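Local coordinates for copper homeostasis protein CutC (Streptococcus agalactiae, PDB 2BDQ) that may bind copper ions and is thought to take part in copper homeostasis in the cytoplasm, at residues P120-K132 with L142-S156. Residues are numbered along the deposited sequence; the frame is centred on the assembly and turned at random.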
ATOM      1  N   PRO A 120     -18.901  11.915   2.019  1.00 17.60           N
ATOM      2  CA  PRO A 120     -18.167  13.168   1.812  1.00 17.45           C
ATOM      3  C   PRO A 120     -16.965  12.899   0.914  1.00 18.30           C
ATOM      4  O   PRO A 120     -16.271  11.895   1.089  1.00 17.32           O
ATOM      5  CB  PRO A 120     -17.742  13.556   3.222  1.00 17.00           C
ATOM      6  CG  PRO A 120     -18.855  13.022   4.067  1.00 17.61           C
ATOM      7  CD  PRO A 120     -19.111  11.661   3.456  1.00 16.51           C
ATOM      8  N   LEU A 121     -16.720  13.797  -0.036  1.00 18.54           N
ATOM      9  CA  LEU A 121     -15.613  13.637  -0.967  1.00 19.03           C
ATOM     10  C   LEU A 121     -14.582  14.751  -0.892  1.00 18.35           C
ATOM     11  O   LEU A 121     -14.928  15.926  -0.777  1.00 17.13           O
ATOM     12  CB  LEU A 121     -16.142  13.554  -2.399  1.00 20.20           C
ATOM     13  CG  LEU A 121     -17.047  12.372  -2.741  1.00 21.63           C
ATOM     14  CD1 LEU A 121     -17.634  12.576  -4.132  1.00 21.87           C
ATOM     15  CD2 LEU A 121     -16.250  11.077  -2.682  1.00 22.13           C
ATOM     16  N   VAL A 122     -13.310  14.369  -0.951  1.00 18.36           N
ATOM     17  CA  VAL A 122     -12.223  15.334  -0.926  1.00 18.76           C
ATOM     18  C   VAL A 122     -11.275  15.097  -2.099  1.00 19.44           C
ATOM     19  O   VAL A 122     -10.942  13.955  -2.418  1.00 20.24           O
ATOM     20  CB  VAL A 122     -11.456  15.300   0.437  1.00 18.95           C
ATOM     21  CG1 VAL A 122     -11.410  13.909   0.984  1.00 20.01           C
ATOM     22  CG2 VAL A 122     -10.051  15.865   0.269  1.00 18.10           C
ATOM     23  N   PHE A 123     -10.891  16.193  -2.755  1.00 18.76           N
ATOM     24  CA  PHE A 123      -9.973  16.187  -3.898  1.00 17.57           C
ATOM     25  C   PHE A 123      -8.593  16.493  -3.291  1.00 19.27           C
ATOM     26  O   PHE A 123      -8.430  17.490  -2.576  1.00 18.06           O
ATOM     27  CB  PHE A 123     -10.403  17.277  -4.901  1.00 15.00           C
ATOM     28  CG  PHE A 123      -9.877  17.071  -6.304  1.00 13.66           C
ATOM     29  CD1 PHE A 123      -8.596  17.482  -6.661  1.00 11.79           C
ATOM     30  CD2 PHE A 123     -10.648  16.423  -7.251  1.00 12.02           C
ATOM     31  CE1 PHE A 123      -8.095  17.236  -7.944  1.00 11.25           C
ATOM     32  CE2 PHE A 123     -10.155  16.176  -8.535  1.00 13.18           C
ATOM     33  CZ  PHE A 123      -8.876  16.583  -8.879  1.00  9.05           C
ATOM     34  N   HIS A 124      -7.608  15.641  -3.557  1.00 20.36           N
ATOM     35  CA  HIS A 124      -6.285  15.836  -2.966  1.00 21.29           C
ATOM     36  C   HIS A 124      -5.283  16.720  -3.714  1.00 22.19           C
ATOM     37  O   HIS A 124      -5.643  17.458  -4.628  1.00 23.09           O
ATOM     38  CB  HIS A 124      -5.653  14.473  -2.663  1.00 20.03           C
ATOM     39  CG  HIS A 124      -5.608  13.548  -3.837  1.00 19.52           C
ATOM     40  ND1 HIS A 124      -5.092  13.923  -5.062  1.00 19.22           N
ATOM     41  CD2 HIS A 124      -5.975  12.252  -3.970  1.00 19.96           C
ATOM     42  CE1 HIS A 124      -5.141  12.898  -5.891  1.00 21.22           C
ATOM     43  NE2 HIS A 124      -5.672  11.868  -5.253  1.00 19.67           N
HETATM   44  N   MSE A 125      -4.024  16.627  -3.290  1.00 23.92           N
HETATM   45  CA  MSE A 125      -2.894  17.393  -3.825  1.00 25.11           C
HETATM   46  C   MSE A 125      -2.834  17.468  -5.362  1.00 22.87           C
HETATM   47  O   MSE A 125      -2.116  18.297  -5.920  1.00 21.78           O
HETATM   48  CB  MSE A 125      -1.582  16.803  -3.278  1.00 29.76           C
HETATM   49  CG  MSE A 125      -0.568  17.808  -2.696  1.00 38.36           C
HETATM   50 SE   MSE A 125      -0.820  18.319  -0.804  1.00 49.02          SE
HETATM   51  CE  MSE A 125      -0.057  16.752   0.057  1.00 44.81           C
ATOM     52  N   ALA A 126      -3.569  16.606  -6.052  1.00 20.57           N
ATOM     53  CA  ALA A 126      -3.566  16.652  -7.513  1.00 19.97           C
ATOM     54  C   ALA A 126      -4.066  18.022  -7.975  1.00 20.29           C
ATOM     55  O   ALA A 126      -3.812  18.444  -9.105  1.00 19.20           O
ATOM     56  CB  ALA A 126      -4.455  15.558  -8.084  1.00 18.05           C
ATOM     57  N   PHE A 127      -4.780  18.713  -7.090  1.00 19.47           N
ATOM     58  CA  PHE A 127      -5.318  20.031  -7.399  1.00 19.79           C
ATOM     59  C   PHE A 127      -4.219  21.026  -7.761  1.00 19.57           C
ATOM     60  O   PHE A 127      -4.415  21.877  -8.625  1.00 21.47           O
ATOM     61  CB  PHE A 127      -6.109  20.577  -6.206  1.00 18.83           C
ATOM     62  CG  PHE A 127      -6.853  21.851  -6.502  1.00 17.92           C
ATOM     63  CD1 PHE A 127      -8.120  21.814  -7.090  1.00 19.34           C
ATOM     64  CD2 PHE A 127      -6.288  23.089  -6.210  1.00 16.84           C
ATOM     65  CE1 PHE A 127      -8.806  22.991  -7.388  1.00 19.16           C
ATOM     66  CE2 PHE A 127      -6.965  24.271  -6.506  1.00 17.77           C
ATOM     67  CZ  PHE A 127      -8.224  24.225  -7.090  1.00 17.16           C
ATOM     68  N   ASP A 128      -3.067  20.919  -7.104  1.00 19.03           N
ATOM     69  CA  ASP A 128      -1.955  21.832  -7.359  1.00 18.55           C
ATOM     70  C   ASP A 128      -1.345  21.709  -8.759  1.00 19.58           C
ATOM     71  O   ASP A 128      -0.674  22.638  -9.216  1.00 19.69           O
ATOM     72  CB  ASP A 128      -0.856  21.637  -6.311  1.00 18.87           C
ATOM     73  CG  ASP A 128      -1.341  21.904  -4.890  1.00 20.90           C
ATOM     74  OD1 ASP A 128      -1.791  23.034  -4.604  1.00 21.04           O
ATOM     75  OD2 ASP A 128      -1.271  20.981  -4.049  1.00 21.83           O
ATOM     76  N   VAL A 129      -1.575  20.576  -9.435  1.00 19.02           N
ATOM     77  CA  VAL A 129      -1.041  20.344 -10.786  1.00 18.45           C
ATOM     78  C   VAL A 129      -1.820  21.161 -11.819  1.00 18.43           C
ATOM     79  O   VAL A 129      -1.334  21.433 -12.919  1.00 16.82           O
ATOM     80  CB  VAL A 129      -1.129  18.842 -11.187  1.00 20.11           C
ATOM     81  CG1 VAL A 129      -0.592  18.634 -12.611  1.00 18.00           C
ATOM     82  CG2 VAL A 129      -0.351  17.989 -10.199  1.00 20.25           C
ATOM     83  N   ILE A 130      -3.042  21.533 -11.457  1.00 18.77           N
ATOM     84  CA  ILE A 130      -3.898  22.327 -12.327  1.00 18.70           C
ATOM     85  C   ILE A 130      -3.256  23.703 -12.578  1.00 19.26           C
ATOM     86  O   ILE A 130      -2.763  24.350 -11.651  1.00 16.81           O
ATOM     87  CB  ILE A 130      -5.290  22.504 -11.679  1.00 18.13           C
ATOM     88  CG1 ILE A 130      -5.917  21.125 -11.453  1.00 18.59           C
ATOM     89  CG2 ILE A 130      -6.192  23.372 -12.558  1.00 18.30           C
ATOM     90  CD1 ILE A 130      -7.294  21.166 -10.839  1.00 15.92           C
ATOM     91  N   PRO A 131      -3.222  24.152 -13.842  1.00 20.90           N
ATOM     92  CA  PRO A 131      -2.619  25.466 -14.102  1.00 23.73           C
ATOM     93  C   PRO A 131      -3.318  26.532 -13.260  1.00 25.26           C
ATOM     94  O   PRO A 131      -4.546  26.598 -13.234  1.00 24.88           O
ATOM     95  CB  PRO A 131      -2.813  25.653 -15.611  1.00 22.34           C
ATOM     96  CG  PRO A 131      -3.957  24.742 -15.948  1.00 24.63           C
ATOM     97  CD  PRO A 131      -3.695  23.532 -15.087  1.00 21.59           C
ATOM     98  N   LYS A 132      -2.519  27.340 -12.564  1.00 27.33           N
ATOM     99  CA  LYS A 132      -3.022  28.384 -11.674  1.00 32.12           C
ATOM    100  C   LYS A 132      -4.138  29.245 -12.257  1.00 33.28           C
ATOM    101  O   LYS A 132      -4.944  29.803 -11.512  1.00 34.98           O
ATOM    102  CB  LYS A 132      -1.867  29.287 -11.195  1.00 32.23           C
ATOM    103  CG  LYS A 132      -0.690  28.529 -10.553  1.00 37.04           C
ATOM    104  CD  LYS A 132      -1.146  27.559  -9.445  1.00 37.76           C
ATOM    105  CE  LYS A 132      -0.034  26.574  -9.025  1.00 38.84           C
ATOM    106  NZ  LYS A 132      -0.483  25.549  -8.013  1.00 35.87           N
ATOM    107  N   LEU A 142     -15.592  21.350  -8.819  1.00 17.65           N
ATOM    108  CA  LEU A 142     -15.612  20.449  -7.670  1.00 18.55           C
ATOM    109  C   LEU A 142     -16.881  20.667  -6.856  1.00 18.07           C
ATOM    110  O   LEU A 142     -17.441  19.720  -6.302  1.00 18.89           O
ATOM    111  CB  LEU A 142     -14.379  20.660  -6.791  1.00 16.49           C
ATOM    112  CG  LEU A 142     -13.059  20.194  -7.405  1.00 17.71           C
ATOM    113  CD1 LEU A 142     -11.930  20.485  -6.435  1.00 13.02           C
ATOM    114  CD2 LEU A 142     -13.132  18.704  -7.734  1.00 14.91           C
ATOM    115  N   VAL A 143     -17.332  21.917  -6.783  1.00 19.39           N
ATOM    116  CA  VAL A 143     -18.555  22.245  -6.059  1.00 19.87           C
ATOM    117  C   VAL A 143     -19.731  21.591  -6.790  1.00 20.84           C
ATOM    118  O   VAL A 143     -20.623  21.013  -6.164  1.00 20.62           O
ATOM    119  CB  VAL A 143     -18.787  23.775  -6.000  1.00 19.38           C
ATOM    120  CG1 VAL A 143     -20.178  24.074  -5.432  1.00 18.71           C
ATOM    121  CG2 VAL A 143     -17.720  24.429  -5.132  1.00 15.92           C
ATOM    122  N   ALA A 144     -19.714  21.673  -8.119  1.00 20.76           N
ATOM    123  CA  ALA A 144     -20.776  21.092  -8.934  1.00 21.78           C
ATOM    124  C   ALA A 144     -20.790  19.571  -8.830  1.00 20.80           C
ATOM    125  O   ALA A 144     -21.843  18.945  -8.923  1.00 21.16           O
ATOM    126  CB  ALA A 144     -20.611  21.518 -10.388  1.00 21.47           C
ATOM    127  N   LEU A 145     -19.614  18.982  -8.638  1.00 20.84           N
ATOM    128  CA  LEU A 145     -19.487  17.539  -8.510  1.00 19.34           C
ATOM    129  C   LEU A 145     -19.866  17.062  -7.111  1.00 20.87           C
ATOM    130  O   LEU A 145     -19.836  15.865  -6.830  1.00 24.15           O
ATOM    131  CB  LEU A 145     -18.060  17.113  -8.830  1.00 17.76           C
ATOM    132  CG  LEU A 145     -17.675  17.272 -10.298  1.00 16.67           C
ATOM    133  CD1 LEU A 145     -16.193  17.046 -10.478  1.00 17.51           C
ATOM    134  CD2 LEU A 145     -18.475  16.282 -11.133  1.00 18.47           C
ATOM    135  N   GLY A 146     -20.207  17.999  -6.231  1.00 21.05           N
ATOM    136  CA  GLY A 146     -20.603  17.637  -4.880  1.00 19.10           C
ATOM    137  C   GLY A 146     -19.487  17.299  -3.907  1.00 19.02           C
ATOM    138  O   GLY A 146     -19.715  16.551  -2.957  1.00 18.84           O
ATOM    139  N   PHE A 147     -18.291  17.840  -4.139  1.00 18.29           N
ATOM    140  CA  PHE A 147     -17.143  17.602  -3.266  1.00 18.66           C
ATOM    141  C   PHE A 147     -17.245  18.432  -1.987  1.00 17.95           C
ATOM    142  O   PHE A 147     -17.736  19.556  -2.015  1.00 19.12           O
ATOM    143  CB  PHE A 147     -15.847  17.939  -4.005  1.00 17.61           C
ATOM    144  CG  PHE A 147     -15.247  16.774  -4.727  1.00 18.03           C
ATOM    145  CD1 PHE A 147     -14.162  16.084  -4.180  1.00 16.15           C
ATOM    146  CD2 PHE A 147     -15.772  16.347  -5.948  1.00 16.50           C
ATOM    147  CE1 PHE A 147     -13.610  14.987  -4.839  1.00 12.93           C
ATOM    148  CE2 PHE A 147     -15.223  15.249  -6.608  1.00 17.06           C
ATOM    149  CZ  PHE A 147     -14.132  14.568  -6.046  1.00 13.41           C
ATOM    150  N   THR A 148     -16.764  17.873  -0.879  1.00 19.14           N
ATOM    151  CA  THR A 148     -16.801  18.528   0.431  1.00 19.43           C
ATOM    152  C   THR A 148     -15.598  19.423   0.722  1.00 19.24           C
ATOM    153  O   THR A 148     -15.751  20.502   1.281  1.00 19.50           O
ATOM    154  CB  THR A 148     -16.932  17.474   1.555  1.00 19.80           C
ATOM    155  OG1 THR A 148     -18.114  16.694   1.332  1.00 19.19           O
ATOM    156  CG2 THR A 148     -17.032  18.140   2.918  1.00 21.07           C
ATOM    157  N   ARG A 149     -14.399  18.969   0.376  1.00 20.70           N
ATOM    158  CA  ARG A 149     -13.214  19.787   0.594  1.00 20.80           C
ATOM    159  C   ARG A 149     -12.092  19.480  -0.376  1.00 19.86           C
ATOM    160  O   ARG A 149     -12.123  18.482  -1.106  1.00 20.39           O
ATOM    161  CB  ARG A 149     -12.704  19.676   2.041  1.00 23.48           C
ATOM    162  CG  ARG A 149     -12.296  18.303   2.464  1.00 24.44           C
ATOM    163  CD  ARG A 149     -11.641  18.306   3.848  1.00 22.28           C
ATOM    164  NE  ARG A 149     -11.676  16.946   4.365  1.00 19.58           N
ATOM    165  CZ  ARG A 149     -12.770  16.377   4.858  1.00 19.23           C
ATOM    166  NH1 ARG A 149     -13.901  17.072   4.916  1.00 20.10           N
ATOM    167  NH2 ARG A 149     -12.749  15.105   5.245  1.00 18.73           N
ATOM    168  N   ILE A 150     -11.106  20.366  -0.372  1.00 18.04           N
ATOM    169  CA  ILE A 150      -9.952  20.270  -1.242  1.00 17.64           C
ATOM    170  C   ILE A 150      -8.681  20.400  -0.418  1.00 18.08           C
ATOM    171  O   ILE A 150      -8.523  21.349   0.363  1.00 17.93           O
ATOM    172  CB  ILE A 150      -9.943  21.410  -2.290  1.00 17.63           C
ATOM    173  CG1 ILE A 150     -11.291  21.477  -3.004  1.00 17.23           C
ATOM    174  CG2 ILE A 150      -8.820  21.189  -3.289  1.00 16.68           C
ATOM    175  CD1 ILE A 150     -11.399  22.617  -4.000  1.00 16.97           C
ATOM    176  N   LEU A 151      -7.788  19.434  -0.599  1.00 17.82           N
ATOM    177  CA  LEU A 151      -6.495  19.412   0.067  1.00 18.40           C
ATOM    178  C   LEU A 151      -5.501  19.928  -0.959  1.00 18.38           C
ATOM    179  O   LEU A 151      -5.351  19.342  -2.033  1.00 18.95           O
ATOM    180  CB  LEU A 151      -6.125  17.986   0.487  1.00 17.73           C
ATOM    181  CG  LEU A 151      -4.682  17.829   0.977  1.00 20.42           C
ATOM    182  CD1 LEU A 151      -4.444  18.750   2.162  1.00 17.80           C
ATOM    183  CD2 LEU A 151      -4.415  16.385   1.361  1.00 20.57           C
ATOM    184  N   LEU A 152      -4.831  21.029  -0.636  1.00 18.31           N
ATOM    185  CA  LEU A 152      -3.880  21.618  -1.566  1.00 17.76           C
ATOM    186  C   LEU A 152      -2.658  22.223  -0.887  1.00 18.59           C
ATOM    187  O   LEU A 152      -2.674  22.522   0.306  1.00 17.42           O
ATOM    188  CB  LEU A 152      -4.592  22.675  -2.416  1.00 17.86           C
ATOM    189  CG  LEU A 152      -5.383  23.778  -1.709  1.00 16.82           C
ATOM    190  CD1 LEU A 152      -4.433  24.866  -1.203  1.00 17.64           C
ATOM    191  CD2 LEU A 152      -6.373  24.385  -2.690  1.00 17.22           C
ATOM    192  N   HIS A 153      -1.596  22.385  -1.668  1.00 19.67           N
ATOM    193  CA  HIS A 153      -0.343  22.933  -1.188  1.00 19.06           C
ATOM    194  C   HIS A 153      -0.192  24.386  -1.620  1.00 19.01           C
ATOM    195  O   HIS A 153       0.496  25.163  -0.961  1.00 18.73           O
ATOM    196  CB  HIS A 153       0.825  22.097  -1.733  1.00 20.13           C
ATOM    197  CG  HIS A 153       2.172  22.608  -1.333  1.00 19.76           C
ATOM    198  ND1 HIS A 153       2.612  22.608  -0.026  1.00 21.40           N
ATOM    199  CD2 HIS A 153       3.173  23.150  -2.066  1.00 19.07           C
ATOM    200  CE1 HIS A 153       3.823  23.128   0.029  1.00 21.13           C
ATOM    201  NE2 HIS A 153       4.188  23.464  -1.195  1.00 21.13           N
ATOM    202  N   GLY A 154      -0.820  24.747  -2.735  1.00 19.64           N
ATOM    203  CA  GLY A 154      -0.726  26.111  -3.221  1.00 21.20           C
ATOM    204  C   GLY A 154       0.314  26.290  -4.317  1.00 22.35           C
ATOM    205  O   GLY A 154       0.473  27.386  -4.859  1.00 22.59           O
ATOM    206  N   SER A 155       1.032  25.215  -4.630  1.00 22.84           N
ATOM    207  CA  SER A 155       2.052  25.218  -5.676  1.00 23.44           C
ATOM    208  C   SER A 155       2.316  23.761  -6.043  1.00 25.41           C
ATOM    209  O   SER A 155       2.014  22.860  -5.264  1.00 25.18           O
ATOM    210  CB  SER A 155       3.345  25.880  -5.187  1.00 22.43           C
ATOM    211  OG  SER A 155       4.027  25.059  -4.261  1.00 18.00           O
ATOM    212  N   SER A 156       2.877  23.517  -7.220  1.00 28.69           N
ATOM    213  CA  SER A 156       3.126  22.138  -7.634  1.00 31.81           C
ATOM    214  C   SER A 156       4.589  21.745  -7.740  1.00 33.29           C
ATOM    215  O   SER A 156       4.901  20.590  -8.014  1.00 33.83           O
ATOM    216  CB  SER A 156       2.434  21.872  -8.971  1.00 30.99           C
ATOM    217  OG  SER A 156       2.735  22.900  -9.898  1.00 31.70           O
TER
HETATM  218  O   HOH W   1     -19.236  15.474  -0.828  1.00 16.37           O
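D128 reaches across to the chain just beyond strand 149-152 and gathers two backbone amides with one carboxylate. OD2 takes H153 N on its syn side, while OD1 accepts G154 N at 2.7 Å from above the carboxylate plane. Setting CG beside its own backbone N (chi1 -60°) turns the carboxylate toward them, and aspartate suits the place because its two oxygens can each accept from one of two successive amides. G154 has a positive phi at which a CB would be jammed against H153 O, so a residue without a side chain fits. The H153 ring leads away, ND1 bonding to G184 O and NE2 to E159 O. Strands 121-123 and 149-152 run parallel as neighbours in the eight-stranded TIM barrel, joined through helix 135-144 as a beta-alpha-beta unit; F123 N donates to R149 O, and F123 O receives L151 N at 2.8 Å, nearly straight. F123, its CG anti to the backbone N (chi1 -159°), makes an offset edge-to-face pair with F147, its own edge toward the F147 face, planes 63° apart. F123 CD2 meets L142 CD2 at 3.4 Å. The other face of F147 receives L121 CB, 3.9 Å from the ring centroid. Beta-branched I150 suits the extended strand and lays CG2 over one face of F127, while L152 CD2 packs alongside that ring.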